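Local coordinates for protein beta-L-arabinobiosidase (Bacteroides thetaiotaomicron, PDB 5MQR) that probably hydrolyses glycosidic bonds of plant pectin as a beta-L-arabinobiosidase of a gut bacterium, and may also have sialidase activity, at residues Phe510-Met522 against Val545-Tyr558. Numbering follows the deposited sequence.
Sequences FRMKGGSRFANMM and VYVDGKRVGLRMFY
Arg555 lies against Met512, Gly514 and Ala519, its aliphatic start and its guanidinium end meeting different residues. CB and CG rest on the CE methyl of Met512, a selenomethionine like Met521 and Met522, and CG also comes near CA of Gly514. A bend at chi2 (-56°) follows, and CD carries the chain past Gly514. NE, CZ, NH1 and NH2 of Arg555 then all lie against Ala519 CB, which sits above the centre of one guanidinium face, 3.5 Å from NH2 and 3.6 Å from CZ; a small methyl suits this flat group. At the tip Arg555 NH1 donates to Leu554 O (2.9 Å) in the guanidinium plane. NH2 reaches Phe518 O through a water at the guanidinium edge.

Two beta hairpins face each other here, from different sheets of the CBM-like domain, and strands 518-522 and 550-556 run antiparallel with axes 6.3 Å apart. The small residues Ala519 and Gly553 permit this: at Gly553, which has no side chain, Met521 SE and Met512 CE both pack on the bare backbone, CE 3.5 Å from Gly553 C. Each hairpin carries a classic bulge, which sets Met521 and Met522 both opposite Phe510, and Val552 and Gly553 both opposite Val545. The unbranched chain of Met521, bent at its last torsion, turns CE over the centre of the Phe510 ring, while its SE packs on Val545 CG1 (3.7 Å). Met522 meets Val547 tip to tip, and Val547 CG2 also touches the edge of the Phe510 ring. A water donates to both carbonyls, Met521 O and Val552 O, bridging the two bulged strands.

Further along, Lys513 crosses Tyr558 at about a right angle, its CD over one face of the ring, 3.9 Å from the centroid, in a CH-pi contact. The final bend (chi4 57°) brings Lys513 NZ to Gly515 O, 2.7 Å away, where it donates nearly in line with the C=O.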
loop_
_atom_site.group_PDB
_atom_site.type_symbol
_atom_site.label_atom_id
_atom_site.label_comp_id
_atom_site.label_asym_id
_atom_site.label_seq_id
_atom_site.Cartn_x
_atom_site.Cartn_y
_atom_site.Cartn_z
ATOM N N PHE A 510 38.454 -3.282 -1.428
ATOM C CA PHE A 510 37.024 -3.445 -1.643
ATOM C C PHE A 510 36.846 -4.944 -1.750
ATOM O O PHE A 510 37.402 -5.569 -2.663
ATOM C CB PHE A 510 36.610 -2.708 -2.927
ATOM C CG PHE A 510 35.126 -2.698 -3.213
ATOM C CD1 PHE A 510 34.176 -2.578 -2.201
ATOM C CD2 PHE A 510 34.680 -2.773 -4.529
ATOM C CE1 PHE A 510 32.810 -2.550 -2.500
ATOM C CE2 PHE A 510 33.317 -2.765 -4.831
ATOM C CZ PHE A 510 32.380 -2.637 -3.811
ATOM N N ARG A 511 36.141 -5.543 -0.794
ATOM C CA ARG A 511 36.036 -7.011 -0.739
ATOM C C ARG A 511 34.627 -7.507 -0.488
ATOM O O ARG A 511 33.771 -6.764 -0.003
ATOM C CB ARG A 511 36.964 -7.573 0.329
ATOM C CG ARG A 511 36.627 -7.147 1.756
ATOM C CD ARG A 511 37.621 -7.734 2.774
ATOM N NE ARG A 511 37.124 -7.590 4.155
ATOM C CZ ARG A 511 37.638 -8.192 5.232
ATOM N NH1 ARG A 511 38.696 -9.009 5.136
ATOM N NH2 ARG A 511 37.090 -7.970 6.421
HETATM N N MSE A 512 34.404 -8.774 -0.825
HETATM C CA MSE A 512 33.106 -9.423 -0.672
HETATM C C MSE A 512 33.206 -10.600 0.279
HETATM O O MSE A 512 34.130 -11.419 0.152
HETATM C CB MSE A 512 32.673 -9.896 -2.048
HETATM C CG MSE A 512 31.454 -10.799 -1.925
HETATM SE SE MSE A 512 30.513 -10.831 -3.668
HETATM C CE MSE A 512 31.980 -11.485 -4.739
ATOM N N LYS A 513 32.242 -10.728 1.197
ATOM C CA LYS A 513 32.237 -11.850 2.125
ATOM C C LYS A 513 31.614 -13.066 1.441
ATOM O O LYS A 513 30.456 -13.002 1.034
ATOM C CB LYS A 513 31.459 -11.481 3.382
ATOM C CG LYS A 513 31.462 -12.545 4.475
ATOM C CD LYS A 513 30.895 -12.009 5.789
ATOM C CE LYS A 513 30.930 -13.038 6.908
ATOM N NZ LYS A 513 32.299 -13.558 7.156
ATOM N N GLY A 514 32.375 -14.159 1.323
ATOM C CA GLY A 514 31.874 -15.422 0.779
ATOM C C GLY A 514 31.474 -16.526 1.771
ATOM O O GLY A 514 30.900 -17.537 1.376
ATOM N N GLY A 515 31.734 -16.317 3.051
ATOM C CA GLY A 515 31.567 -17.325 4.100
ATOM C C GLY A 515 32.539 -16.906 5.190
ATOM O O GLY A 515 32.566 -15.721 5.571
ATOM N N SER A 516 33.373 -17.837 5.657
ATOM C CA SER A 516 34.430 -17.470 6.610
ATOM C C SER A 516 35.516 -16.609 5.948
ATOM O O SER A 516 36.178 -15.833 6.632
ATOM C CB SER A 516 35.047 -18.709 7.282
ATOM O OG SER A 516 35.393 -19.692 6.333
ATOM N N ARG A 517 35.687 -16.763 4.634
ATOM C CA ARG A 517 36.657 -16.020 3.852
ATOM C C ARG A 517 36.037 -14.935 2.979
ATOM O O ARG A 517 34.810 -14.846 2.823
ATOM C CB ARG A 517 37.437 -16.996 2.976
ATOM C CG ARG A 517 38.196 -18.027 3.792
ATOM C CD ARG A 517 39.158 -18.797 2.924
ATOM N NE ARG A 517 39.640 -19.969 3.637
ATOM C CZ ARG A 517 40.612 -19.990 4.553
ATOM N NH1 ARG A 517 41.269 -18.880 4.918
ATOM N NH2 ARG A 517 40.936 -21.152 5.122
ATOM N N PHE A 518 36.919 -14.117 2.418
ATOM C CA PHE A 518 36.560 -12.954 1.635
ATOM C C PHE A 518 37.197 -13.009 0.273
ATOM O O PHE A 518 38.261 -13.577 0.101
ATOM C CB PHE A 518 37.061 -11.709 2.333
ATOM C CG PHE A 518 36.300 -11.369 3.570
ATOM C CD1 PHE A 518 36.617 -11.968 4.781
ATOM C CD2 PHE A 518 35.280 -10.445 3.529
ATOM C CE1 PHE A 518 35.926 -11.640 5.937
ATOM C CE2 PHE A 518 34.575 -10.110 4.683
ATOM C CZ PHE A 518 34.902 -10.709 5.886
ATOM N N ALA A 519 36.529 -12.418 -0.699
ATOM C CA ALA A 519 37.130 -12.196 -2.008
ATOM C C ALA A 519 37.600 -10.756 -2.053
ATOM O O ALA A 519 36.809 -9.836 -1.909
ATOM C CB ALA A 519 36.120 -12.466 -3.105
ATOM N N ASN A 520 38.896 -10.566 -2.201
ATOM C CA ASN A 520 39.426 -9.237 -2.436
ATOM C C ASN A 520 39.194 -8.908 -3.911
ATOM O O ASN A 520 39.751 -9.557 -4.790
ATOM C CB ASN A 520 40.894 -9.205 -2.076
ATOM C CG ASN A 520 41.126 -9.377 -0.578
ATOM O OD1 ASN A 520 40.198 -9.319 0.247
ATOM N ND2 ASN A 520 42.375 -9.577 -0.217
HETATM N N MSE A 521 38.330 -7.939 -4.171
HETATM C CA MSE A 521 37.957 -7.598 -5.535
HETATM C C MSE A 521 38.942 -6.602 -6.125
HETATM O O MSE A 521 39.393 -6.791 -7.236
HETATM C CB MSE A 521 36.519 -7.075 -5.541
HETATM C CG MSE A 521 35.514 -8.105 -5.020
HETATM SE SE MSE A 521 33.695 -7.424 -5.244
HETATM C CE MSE A 521 33.715 -6.203 -3.710
HETATM N N MSE A 522 39.273 -5.541 -5.390
HETATM C CA MSE A 522 40.212 -4.518 -5.878
HETATM C C MSE A 522 40.715 -3.650 -4.762
HETATM O O MSE A 522 40.140 -3.659 -3.670
HETATM C CB MSE A 522 39.526 -3.606 -6.910
HETATM C CG MSE A 522 38.311 -2.870 -6.340
HETATM SE SE MSE A 522 37.373 -1.829 -7.734
HETATM C CE MSE A 522 38.696 -0.428 -8.139
ATOM N N VAL A 545 29.600 -8.809 -8.802
ATOM C CA VAL A 545 29.826 -7.398 -8.552
ATOM C C VAL A 545 30.638 -6.835 -9.709
ATOM O O VAL A 545 31.614 -7.448 -10.162
ATOM C CB VAL A 545 30.518 -7.165 -7.198
ATOM C CG1 VAL A 545 30.933 -5.721 -7.029
ATOM C CG2 VAL A 545 29.561 -7.546 -6.078
ATOM N N TYR A 546 30.191 -5.691 -10.209
ATOM C CA TYR A 546 30.882 -5.003 -11.279
ATOM C C TYR A 546 31.302 -3.638 -10.767
ATOM O O TYR A 546 30.562 -2.977 -10.032
ATOM C CB TYR A 546 29.972 -4.839 -12.498
ATOM C CG TYR A 546 29.497 -6.146 -13.124
ATOM C CD1 TYR A 546 28.401 -6.842 -12.613
ATOM C CD2 TYR A 546 30.146 -6.676 -14.243
ATOM C CE1 TYR A 546 27.974 -8.039 -13.198
ATOM C CE2 TYR A 546 29.720 -7.852 -14.841
ATOM C CZ TYR A 546 28.649 -8.534 -14.310
ATOM O OH TYR A 546 28.273 -9.702 -14.916
ATOM N N VAL A 547 32.497 -3.224 -11.162
ATOM C CA VAL A 547 32.951 -1.879 -10.919
ATOM C C VAL A 547 33.358 -1.271 -12.249
ATOM O O VAL A 547 34.187 -1.852 -12.995
ATOM C CB VAL A 547 34.115 -1.854 -9.921
ATOM C CG1 VAL A 547 34.733 -0.451 -9.855
ATOM C CG2 VAL A 547 33.622 -2.314 -8.549
ATOM N N ASP A 548 32.773 -0.103 -12.539
ATOM C CA ASP A 548 33.037 0.625 -13.795
ATOM C C ASP A 548 32.869 -0.294 -15.006
ATOM O O ASP A 548 33.658 -0.266 -15.930
ATOM C CB ASP A 548 34.442 1.271 -13.780
ATOM C CG ASP A 548 34.617 2.298 -12.650
ATOM O OD1 ASP A 548 33.610 2.884 -12.206
ATOM O OD2 ASP A 548 35.777 2.546 -12.229
ATOM N N GLY A 549 31.842 -1.130 -14.975
ATOM C CA GLY A 549 31.551 -2.032 -16.082
ATOM C C GLY A 549 32.312 -3.360 -16.136
ATOM O O GLY A 549 32.012 -4.170 -16.988
ATOM N N LYS A 550 33.267 -3.600 -15.235
ATOM C CA LYS A 550 34.046 -4.841 -15.242
ATOM C C LYS A 550 33.748 -5.712 -14.040
ATOM O O LYS A 550 33.699 -5.225 -12.917
ATOM C CB LYS A 550 35.538 -4.524 -15.319
ATOM C CG LYS A 550 35.951 -4.214 -16.759
ATOM C CD LYS A 550 36.967 -3.081 -16.897
ATOM C CE LYS A 550 37.052 -2.647 -18.360
ATOM N NZ LYS A 550 38.302 -1.874 -18.596
ATOM N N ARG A 551 33.585 -7.008 -14.281
ATOM C CA ARG A 551 33.327 -7.925 -13.197
ATOM C C ARG A 551 34.558 -8.111 -12.332
ATOM O O ARG A 551 35.623 -8.420 -12.821
ATOM C CB ARG A 551 32.811 -9.285 -13.680
ATOM C CG ARG A 551 31.962 -9.931 -12.576
ATOM C CD ARG A 551 31.340 -11.244 -12.984
ATOM N NE ARG A 551 32.376 -12.226 -13.318
ATOM C CZ ARG A 551 32.131 -13.502 -13.609
ATOM N NH1 ARG A 551 30.881 -13.978 -13.590
ATOM N NH2 ARG A 551 33.144 -14.310 -13.917
ATOM N N VAL A 552 34.391 -7.890 -11.033
ATOM C CA VAL A 552 35.487 -7.998 -10.063
ATOM C C VAL A 552 35.246 -9.032 -8.951
ATOM O O VAL A 552 36.151 -9.346 -8.194
ATOM C CB VAL A 552 35.809 -6.619 -9.460
ATOM C CG1 VAL A 552 36.409 -5.704 -10.537
ATOM C CG2 VAL A 552 34.574 -6.000 -8.791
ATOM N N GLY A 553 34.050 -9.588 -8.881
ATOM C CA GLY A 553 33.732 -10.531 -7.831
ATOM C C GLY A 553 32.550 -11.398 -8.195
ATOM O O GLY A 553 31.561 -10.901 -8.744
ATOM N N LEU A 554 32.696 -12.701 -7.928
ATOM C CA LEU A 554 31.606 -13.680 -7.936
ATOM C C LEU A 554 31.714 -14.575 -6.679
ATOM O O LEU A 554 32.768 -15.126 -6.373
ATOM C CB LEU A 554 31.667 -14.543 -9.203
ATOM C CG LEU A 554 30.780 -15.813 -9.278
ATOM C CD1 LEU A 554 29.311 -15.482 -9.145
ATOM C CD2 LEU A 554 31.011 -16.601 -10.569
ATOM N N ARG A 555 30.615 -14.722 -5.966
ATOM C CA ARG A 555 30.576 -15.596 -4.799
ATOM C C ARG A 555 29.188 -16.110 -4.572
ATOM O O ARG A 555 28.228 -15.504 -4.980
ATOM C CB ARG A 555 31.036 -14.849 -3.533
ATOM C CG ARG A 555 32.535 -14.803 -3.277
ATOM C CD ARG A 555 33.157 -16.195 -3.212
ATOM N NE ARG A 555 34.586 -16.168 -2.917
ATOM C CZ ARG A 555 35.563 -15.908 -3.797
ATOM N NH1 ARG A 555 35.294 -15.604 -5.064
ATOM N NH2 ARG A 555 36.835 -15.930 -3.392
HETATM N N MSE A 556 29.089 -17.205 -3.853
HETATM C CA MSE A 556 27.810 -17.679 -3.367
HETATM C C MSE A 556 27.390 -16.738 -2.245
HETATM O O MSE A 556 28.214 -16.076 -1.616
HETATM C CB MSE A 556 27.922 -19.131 -2.891
HETATM C CG MSE A 556 28.544 -20.101 -3.906
HETATM SE SE MSE A 556 27.489 -20.183 -5.553
HETATM C CE MSE A 556 25.841 -21.006 -4.926
ATOM N N PHE A 557 26.095 -16.642 -2.009
ATOM C CA PHE A 557 25.609 -16.016 -0.793
ATOM C C PHE A 557 26.239 -16.718 0.424
ATOM O O PHE A 557 26.336 -17.949 0.442
ATOM C CB PHE A 557 24.101 -16.192 -0.637
ATOM C CG PHE A 557 23.249 -15.417 -1.604
ATOM C CD1 PHE A 557 23.775 -14.469 -2.502
ATOM C CD2 PHE A 557 21.862 -15.630 -1.588
ATOM C CE1 PHE A 557 22.943 -13.777 -3.366
ATOM C CE2 PHE A 557 21.029 -14.927 -2.445
ATOM C CZ PHE A 557 21.570 -14.003 -3.341
ATOM N N TYR A 558 26.644 -15.947 1.439
ATOM C CA TYR A 558 27.079 -16.562 2.682
ATOM C C TYR A 558 25.910 -16.988 3.587
ATOM O O TYR A 558 26.114 -17.795 4.478
ATOM C CB TYR A 558 28.136 -15.723 3.409
ATOM C CG TYR A 558 27.699 -14.486 4.155
ATOM C CD1 TYR A 558 27.253 -14.561 5.478
ATOM C CD2 TYR A 558 27.837 -13.226 3.586
ATOM C CE1 TYR A 558 26.920 -13.429 6.184
ATOM C CE2 TYR A 558 27.514 -12.081 4.288
ATOM C CZ TYR A 558 27.060 -12.188 5.585
ATOM O OH TYR A 558 26.760 -11.051 6.277
HETATM O O HOH W 1 28.344 -13.554 -0.418
HETATM O O HOH W 2 30.897 -18.045 -1.417
HETATM O O HOH W 3 37.755 -16.257 -0.444
HETATM O O HOH W 4 38.846 -9.156 -8.744
#